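Local coordinates for protein hydrogenase maturation factor (Thermoanaerobacter tengcongensis, PDB 3VTH) that probably transfers the carbamoyl group of carbamoyl phosphate, in an ATP-dependent reaction, to the C-terminal cysteine of HypE during [NiFe]-hydrogenase maturation, at residues H483-I488 / L523-K528; I502-D507 / N695-S700. One frame throughout, in Å; residues are numbered along the deposited sequence.

How the contacts relate
Of these segments the chain, coming from the N terminus, reaches helix 483-494 first, whose opening turns carry the iron ligands H483 and H487. A short loop leads on to strand 501-507, the chain turns back through the antiparallel strand 517-525, and there contact 1 closes a short loop by laying 523-528 against the helix. Contact 2 closes a far longer one: 187 residues pass, many of them helical, before 695-700 comes in beside 502-507. Since 502-507 falls between the two halves of contact 1, the two loops cross and do not nest. Together they tie the helix and strands 517-525, 501-507 and 696-700 into one layered unit, joined by a bond from H484 to the iron-binding D507.

Contact 1 of 2, residues H483-I488 / L523-K528; sequences HHHAHI and LVCDLK. With FE (Fe (III) ion), chain I; AP2 (phosphomethylphosphonic acid adenosyl ester), chain H.
H485 reaches out from the first turn of its helix to the chain just past strand 517-525. With CG anti to the backbone N (chi1 -173°), its imidazole extends until NE2 donates to D526 O at 2.9 Å. The bond is nearly straight, 171° at the hydrogen, with the oxygen in the ring plane, which should help to hold the ring's tilt, while CD2 rests 3.8 Å from C525 CB. Packing is closest one turn on, where I488 CG2 touches C525 SG at 3.5 Å; L523 CD1 fills in against the helix backbone, 3.9 Å from H485 N. All of this is buried. Beyond D526 the contact thins out: exposed K528 only skirts the H485 ring edge with its backbone carbon, and its N closes an Asx turn on D526 OD1. From the same helical turns, H483 and H487 point to the iron, each NE2 2.2 Å from the metal; D507 and D734 complete the protein ligands, with O2A and O2B of the nucleotide analogue AP2 as further ligands. Segment 483-488 runs at 62° to 523-525, with strand 501-507 under H484 and I488, F530 of strand 530-542 meeting the H485 ring, and helix 737-749 against H483, H485 and H487.

Contact 2 of 2, residues I502-D507 / N695-S700; sequences IGIAYD and NKVVLS. With FE (Fe (III) ion), chain I; AP2 (phosphomethylphosphonic acid adenosyl ester), chain H.
I504 stands between two side chains of the neighbouring strand and touches both with the end of its longer branch. Its CG1 lies anti to the carbonyl carbon (chi1 -61°), and the extended chain beyond carries CD1 to 3.6 Å from V697 CG1. The same I504 CD1 lies 3.7 Å from L699 CD2. The two approaches differ: I504 and V697 cross obliquely, whereas I504 and L699 run side by side, pointing the same way. The other branch of I504 turns to its own strand, where CG2 sits over the centre of the Y506 ring, 3.6 Å above its plane, a CH-pi type of approach; the hydroxyl of that ring is hydrogen-bonded to T681. I502 shares this face and sets its CB 4.3 Å from V697 CG2. Helices 666-692 and 707-719 cover these residues, the first over I502, I504 and Y506, the second over V697 and L699.

The strands are parallel neighbours in the central sheet of the second Kae1-like subdomain, which belongs to the actin-like ATPase clan. Five backbone bonds join them, from I502 N to K696 O through to Y506 N to S700 O; the one from I504 N to V698 O is almost linear at 176°.

On the reverse face, G503 and A505 are small and V698 and S700 lie beside them; I488 of helix 483-494 packs on both A505 and V698. Past the last bridge, D507 turns CG between its backbone N and carbonyl carbon (chi1 67°), which presents OD2 to the iron at 2.1 Å. Its second oxygen, OD1, is taken by H484 NE2, a second-shell bond that probably fixes the carboxylate's rotation, and D507 CB lies 3.2 Å from O2A of the bound nucleotide analogue AP2.

Contact 1 of 2, residues H483-I488 / L523-K528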
loop_
_atom_site.group_PDB
_atom_site.type_symbol
_atom_site.label_atom_id
_atom_site.label_comp_id
_atom_site.label_asym_id
_atom_site.label_seq_id
_atom_site.Cartn_x
_atom_site.Cartn_y
_atom_site.Cartn_z
ATOM N N HIS A 483 12.457 -0.815 -15.775
ATOM C CA HIS A 483 12.053 -0.809 -14.355
ATOM C C HIS A 483 12.178 0.555 -13.676
ATOM O O HIS A 483 11.264 1.008 -12.982
ATOM C CB HIS A 483 12.911 -1.830 -13.597
ATOM C CG HIS A 483 12.475 -2.065 -12.183
ATOM N ND1 HIS A 483 11.487 -2.968 -11.851
ATOM C CD2 HIS A 483 12.913 -1.539 -11.012
ATOM C CE1 HIS A 483 11.330 -2.984 -10.538
ATOM N NE2 HIS A 483 12.183 -2.129 -10.006
ATOM N N HIS A 484 13.333 1.196 -13.850
ATOM C CA HIS A 484 13.593 2.459 -13.190
ATOM C C HIS A 484 12.825 3.608 -13.805
ATOM O O HIS A 484 12.372 4.498 -13.088
ATOM C CB HIS A 484 15.106 2.679 -13.047
ATOM C CG HIS A 484 15.739 1.569 -12.272
ATOM N ND1 HIS A 484 16.217 0.425 -12.876
ATOM C CD2 HIS A 484 15.840 1.360 -10.936
ATOM C CE1 HIS A 484 16.637 -0.417 -11.950
ATOM N NE2 HIS A 484 16.421 0.127 -10.766
ATOM N N HIS A 485 12.646 3.566 -15.123
ATOM C CA HIS A 485 11.759 4.497 -15.786
ATOM C C HIS A 485 10.366 4.399 -15.146
ATOM O O HIS A 485 9.764 5.422 -14.828
ATOM C CB HIS A 485 11.737 4.213 -17.305
ATOM C CG HIS A 485 10.987 5.229 -18.115
ATOM N ND1 HIS A 485 10.520 4.957 -19.382
ATOM C CD2 HIS A 485 10.615 6.505 -17.840
ATOM C CE1 HIS A 485 9.897 6.022 -19.857
ATOM N NE2 HIS A 485 9.924 6.966 -18.934
ATOM N N ALA A 486 9.867 3.178 -14.946
ATOM C CA ALA A 486 8.552 2.968 -14.323
ATOM C C ALA A 486 8.455 3.540 -12.903
ATOM O O ALA A 486 7.437 4.138 -12.559
ATOM C CB ALA A 486 8.181 1.494 -14.333
ATOM N N HIS A 487 9.490 3.350 -12.073
ATOM C CA HIS A 487 9.521 3.970 -10.726
ATOM C C HIS A 487 9.338 5.489 -10.841
ATOM O O HIS A 487 8.510 6.088 -10.132
ATOM C CB HIS A 487 10.858 3.693 -9.995
ATOM C CG HIS A 487 10.906 2.406 -9.224
ATOM N ND1 HIS A 487 9.967 2.056 -8.272
ATOM C CD2 HIS A 487 11.833 1.412 -9.219
ATOM C CE1 HIS A 487 10.304 0.897 -7.730
ATOM N NE2 HIS A 487 11.431 0.484 -8.291
ATOM N N ILE A 488 10.104 6.128 -11.727
ATOM C CA ILE A 488 10.013 7.588 -11.878
ATOM C C ILE A 488 8.609 8.001 -12.356
ATOM O O ILE A 488 8.026 8.970 -11.840
ATOM C CB ILE A 488 11.120 8.158 -12.835
ATOM C CG1 ILE A 488 12.523 7.811 -12.331
ATOM C CG2 ILE A 488 10.985 9.698 -13.037
ATOM C CD1 ILE A 488 12.797 8.169 -10.848
ATOM N N LEU A 523 18.253 9.433 -14.343
ATOM C CA LEU A 523 17.718 9.508 -15.683
ATOM C C LEU A 523 17.255 10.922 -15.946
ATOM O O LEU A 523 16.975 11.684 -15.011
ATOM C CB LEU A 523 16.506 8.578 -15.795
ATOM C CG LEU A 523 16.655 7.163 -15.241
ATOM C CD1 LEU A 523 15.334 6.392 -15.420
ATOM C CD2 LEU A 523 17.838 6.434 -15.939
ATOM N N VAL A 524 17.184 11.276 -17.220
ATOM C CA VAL A 524 16.305 12.347 -17.631
ATOM C C VAL A 524 15.180 11.657 -18.394
ATOM O O VAL A 524 15.428 10.980 -19.394
ATOM C CB VAL A 524 17.018 13.386 -18.496
ATOM C CG1 VAL A 524 16.006 14.351 -19.101
ATOM C CG2 VAL A 524 18.072 14.139 -17.663
ATOM N N CYS A 525 13.955 11.783 -17.897
ATOM C CA CYS A 525 12.838 11.117 -18.555
ATOM C C CYS A 525 11.533 11.883 -18.551
ATOM O O CYS A 525 11.297 12.764 -17.717
ATOM C CB CYS A 525 12.613 9.724 -17.977
ATOM S SG CYS A 525 12.409 9.657 -16.206
ATOM N N ASP A 526 10.693 11.539 -19.513
ATOM C CA ASP A 526 9.304 11.972 -19.487
ATOM C C ASP A 526 8.474 10.702 -19.429
ATOM O O ASP A 526 8.991 9.663 -19.049
ATOM C CB ASP A 526 8.965 12.862 -20.699
ATOM C CG ASP A 526 9.317 12.218 -22.042
ATOM O OD1 ASP A 526 9.438 10.977 -22.134
ATOM O OD2 ASP A 526 9.476 12.977 -23.030
ATOM N N LEU A 527 7.209 10.762 -19.828
ATOM C CA LEU A 527 6.366 9.572 -19.764
ATOM C C LEU A 527 6.547 8.673 -20.993
ATOM O O LEU A 527 5.939 7.615 -21.086
ATOM C CB LEU A 527 4.891 9.962 -19.598
ATOM C CG LEU A 527 4.431 10.650 -18.296
ATOM C CD1 LEU A 527 2.947 10.996 -18.357
ATOM C CD2 LEU A 527 4.710 9.781 -17.074
ATOM N N LYS A 528 7.357 9.092 -21.954
ATOM C CA LYS A 528 7.487 8.285 -23.162
ATOM C C LYS A 528 8.899 7.802 -23.498
ATOM O O LYS A 528 9.081 7.087 -24.486
ATOM C CB LYS A 528 6.876 9.014 -24.364
ATOM C CG LYS A 528 7.425 10.412 -24.623
ATOM C CD LYS A 528 6.592 11.110 -25.726
ATOM C CE LYS A 528 7.036 12.553 -25.940
ATOM N NZ LYS A 528 6.254 13.209 -27.032
HETATM FE FE FE I . 12.522 -1.375 -7.956
HETATM P PB AP2 H . 13.873 -4.041 -6.662
HETATM O O1B AP2 H . 15.143 -3.712 -5.918
HETATM O O2B AP2 H . 13.456 -3.080 -7.732
HETATM O O3B AP2 H . 13.811 -5.496 -7.056
HETATM C C3A AP2 H . 12.616 -3.895 -5.364
HETATM P PA AP2 H . 12.348 -2.213 -4.733
HETATM O O1A AP2 H . 11.101 -2.423 -3.886
HETATM O O2A AP2 H . 12.373 -1.105 -5.758
HETATM O "O5'" AP2 H . 13.624 -1.930 -3.778
HETATM C "C5'" AP2 H . 13.716 -2.669 -2.565
HETATM C "C4'" AP2 H . 15.140 -2.484 -2.092
HETATM O "O4'" AP2 H . 15.306 -1.161 -1.580
HETATM C "C3'" AP2 H . 15.495 -3.401 -0.939
HETATM O "O3'" AP2 H . 15.794 -4.720 -1.410
HETATM C "C2'" AP2 H . 16.688 -2.662 -0.368
HETATM O "O2'" AP2 H . 17.822 -3.029 -1.163
HETATM C "C1'" AP2 H . 16.324 -1.185 -0.571
HETATM N N9 AP2 H . 15.846 -0.667 0.743
HETATM C C8 AP2 H . 14.745 -1.050 1.437
HETATM N N7 AP2 H . 14.649 -0.400 2.628
HETATM C C5 AP2 H . 15.708 0.428 2.715
HETATM C C6 AP2 H . 16.226 1.402 3.709
HETATM N N6 AP2 H . 15.570 1.638 4.873
HETATM N N1 AP2 H . 17.387 2.046 3.408
HETATM C C2 AP2 H . 18.050 1.848 2.248
HETATM N N3 AP2 H . 17.641 0.967 1.309
HETATM C C4 AP2 H . 16.499 0.244 1.485
#

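Contact 2 of 2, residues I502-D507 / N695-S700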
loop_
_atom_site.group_PDB
_atom_site.type_symbol
_atom_site.label_atom_id
_atom_site.label_comp_id
_atom_site.label_asym_id
_atom_site.label_seq_id
_atom_site.Cartn_x
_atom_site.Cartn_y
_atom_site.Cartn_z
ATOM N N ILE A 502 14.325 15.253 -13.933
ATOM C CA ILE A 502 15.479 14.491 -13.457
ATOM C C ILE A 502 14.965 13.386 -12.542
ATOM O O ILE A 502 14.330 13.664 -11.527
ATOM C CB ILE A 502 16.466 15.402 -12.705
ATOM C CG1 ILE A 502 17.047 16.442 -13.681
ATOM C CG2 ILE A 502 17.551 14.581 -12.046
ATOM C CD1 ILE A 502 17.689 17.670 -13.007
ATOM N N GLY A 503 15.216 12.134 -12.917
ATOM C CA GLY A 503 14.651 10.995 -12.206
ATOM C C GLY A 503 15.772 10.299 -11.457
ATOM O O GLY A 503 16.742 9.852 -12.065
ATOM N N ILE A 504 15.651 10.234 -10.135
ATOM C CA ILE A 504 16.636 9.545 -9.303
ATOM C C ILE A 504 15.978 8.238 -8.831
ATOM O O ILE A 504 15.071 8.248 -8.010
ATOM C CB ILE A 504 17.082 10.452 -8.134
ATOM C CG1 ILE A 504 17.726 11.728 -8.726
ATOM C CG2 ILE A 504 18.024 9.693 -7.191
ATOM C CD1 ILE A 504 18.020 12.825 -7.766
ATOM N N ALA A 505 16.410 7.128 -9.408
ATOM C CA ALA A 505 15.784 5.849 -9.169
ATOM C C ALA A 505 16.784 4.959 -8.433
ATOM O O ALA A 505 17.733 4.431 -9.030
ATOM C CB ALA A 505 15.362 5.229 -10.479
ATOM N N TYR A 506 16.589 4.825 -7.126
ATOM C CA TYR A 506 17.531 4.064 -6.295
ATOM C C TYR A 506 16.776 2.861 -5.739
ATOM O O TYR A 506 15.737 3.020 -5.113
ATOM C CB TYR A 506 18.096 4.922 -5.145
ATOM C CG TYR A 506 19.116 5.987 -5.539
ATOM C CD1 TYR A 506 19.608 6.076 -6.853
ATOM C CD2 TYR A 506 19.627 6.865 -4.581
ATOM C CE1 TYR A 506 20.586 7.012 -7.208
ATOM C CE2 TYR A 506 20.596 7.821 -4.916
ATOM C CZ TYR A 506 21.064 7.889 -6.237
ATOM O OH TYR A 506 22.009 8.824 -6.572
ATOM N N ASP A 507 17.277 1.663 -6.000
ATOM C CA ASP A 507 16.664 0.438 -5.449
ATOM C C ASP A 507 17.658 -0.716 -5.418
ATOM O O ASP A 507 18.863 -0.487 -5.560
ATOM C CB ASP A 507 15.327 0.064 -6.145
ATOM C CG ASP A 507 15.474 -0.352 -7.612
ATOM O OD1 ASP A 507 16.604 -0.550 -8.140
ATOM O OD2 ASP A 507 14.414 -0.488 -8.269
ATOM N N ASN A 695 14.478 21.623 -13.771
ATOM C CA ASN A 695 14.393 22.011 -12.355
ATOM C C ASN A 695 13.466 21.117 -11.499
ATOM O O ASN A 695 13.319 21.333 -10.283
ATOM C CB ASN A 695 13.976 23.488 -12.240
ATOM C CG ASN A 695 14.233 24.063 -10.855
ATOM O OD1 ASN A 695 15.372 24.053 -10.354
ATOM N ND2 ASN A 695 13.173 24.561 -10.221
ATOM N N LYS A 696 12.844 20.125 -12.139
ATOM C CA LYS A 696 12.003 19.154 -11.445
ATOM C C LYS A 696 12.784 17.868 -11.232
ATOM O O LYS A 696 13.408 17.343 -12.175
ATOM C CB LYS A 696 10.729 18.847 -12.233
ATOM C CG LYS A 696 9.721 20.023 -12.314
ATOM C CD LYS A 696 8.398 19.539 -12.886
ATOM C CE LYS A 696 7.345 20.664 -12.968
ATOM N NZ LYS A 696 7.729 21.755 -13.893
ATOM N N VAL A 697 12.746 17.382 -9.992
ATOM C CA VAL A 697 13.449 16.173 -9.598
ATOM C C VAL A 697 12.453 15.208 -8.973
ATOM O O VAL A 697 11.701 15.590 -8.063
ATOM C CB VAL A 697 14.535 16.462 -8.555
ATOM C CG1 VAL A 697 15.237 15.148 -8.131
ATOM C CG2 VAL A 697 15.552 17.468 -9.094
ATOM N N VAL A 698 12.458 13.968 -9.463
ATOM C CA VAL A 698 11.612 12.903 -8.942
ATOM C C VAL A 698 12.494 11.854 -8.246
ATOM O O VAL A 698 13.480 11.378 -8.821
ATOM C CB VAL A 698 10.801 12.223 -10.085
ATOM C CG1 VAL A 698 10.072 10.985 -9.574
ATOM C CG2 VAL A 698 9.815 13.204 -10.710
ATOM N N LEU A 699 12.121 11.485 -7.021
ATOM C CA LEU A 699 12.838 10.459 -6.280
ATOM C C LEU A 699 11.945 9.250 -6.145
ATOM O O LEU A 699 10.831 9.358 -5.632
ATOM C CB LEU A 699 13.232 10.961 -4.873
ATOM C CG LEU A 699 13.837 12.369 -4.766
ATOM C CD1 LEU A 699 13.930 12.808 -3.281
ATOM C CD2 LEU A 699 15.205 12.434 -5.424
ATOM N N SER A 700 12.410 8.100 -6.623
ATOM C CA SER A 700 11.621 6.861 -6.482
ATOM C C SER A 700 12.533 5.629 -6.454
ATOM O O SER A 700 13.751 5.753 -6.563
ATOM C CB SER A 700 10.564 6.762 -7.595
ATOM O OG SER A 700 9.608 5.753 -7.288
HETATM FE FE FE I . 12.522 -1.375 -7.956
HETATM P PB AP2 H . 13.873 -4.041 -6.662
HETATM O O1B AP2 H . 15.143 -3.712 -5.918
HETATM O O2B AP2 H . 13.456 -3.080 -7.732
HETATM O O3B AP2 H . 13.811 -5.496 -7.056
HETATM C C3A AP2 H . 12.616 -3.895 -5.364
HETATM P PA AP2 H . 12.348 -2.213 -4.733
HETATM O O1A AP2 H . 11.101 -2.423 -3.886
HETATM O O2A AP2 H . 12.373 -1.105 -5.758
HETATM O "O5'" AP2 H . 13.624 -1.930 -3.778
HETATM C "C5'" AP2 H . 13.716 -2.669 -2.565
HETATM C "C4'" AP2 H . 15.140 -2.484 -2.092
HETATM O "O4'" AP2 H . 15.306 -1.161 -1.580
HETATM C "C3'" AP2 H . 15.495 -3.401 -0.939
HETATM O "O3'" AP2 H . 15.794 -4.720 -1.410
HETATM C "C2'" AP2 H . 16.688 -2.662 -0.368
HETATM O "O2'" AP2 H . 17.822 -3.029 -1.163
HETATM C "C1'" AP2 H . 16.324 -1.185 -0.571
HETATM N N9 AP2 H . 15.846 -0.667 0.743
HETATM C C8 AP2 H . 14.745 -1.050 1.437
HETATM N N7 AP2 H . 14.649 -0.400 2.628
HETATM C C5 AP2 H . 15.708 0.428 2.715
HETATM C C6 AP2 H . 16.226 1.402 3.709
HETATM N N6 AP2 H . 15.570 1.638 4.873
HETATM N N1 AP2 H . 17.387 2.046 3.408
HETATM C C2 AP2 H . 18.050 1.848 2.248
HETATM N N3 AP2 H . 17.641 0.967 1.309
HETATM C C4 AP2 H . 16.499 0.244 1.485
#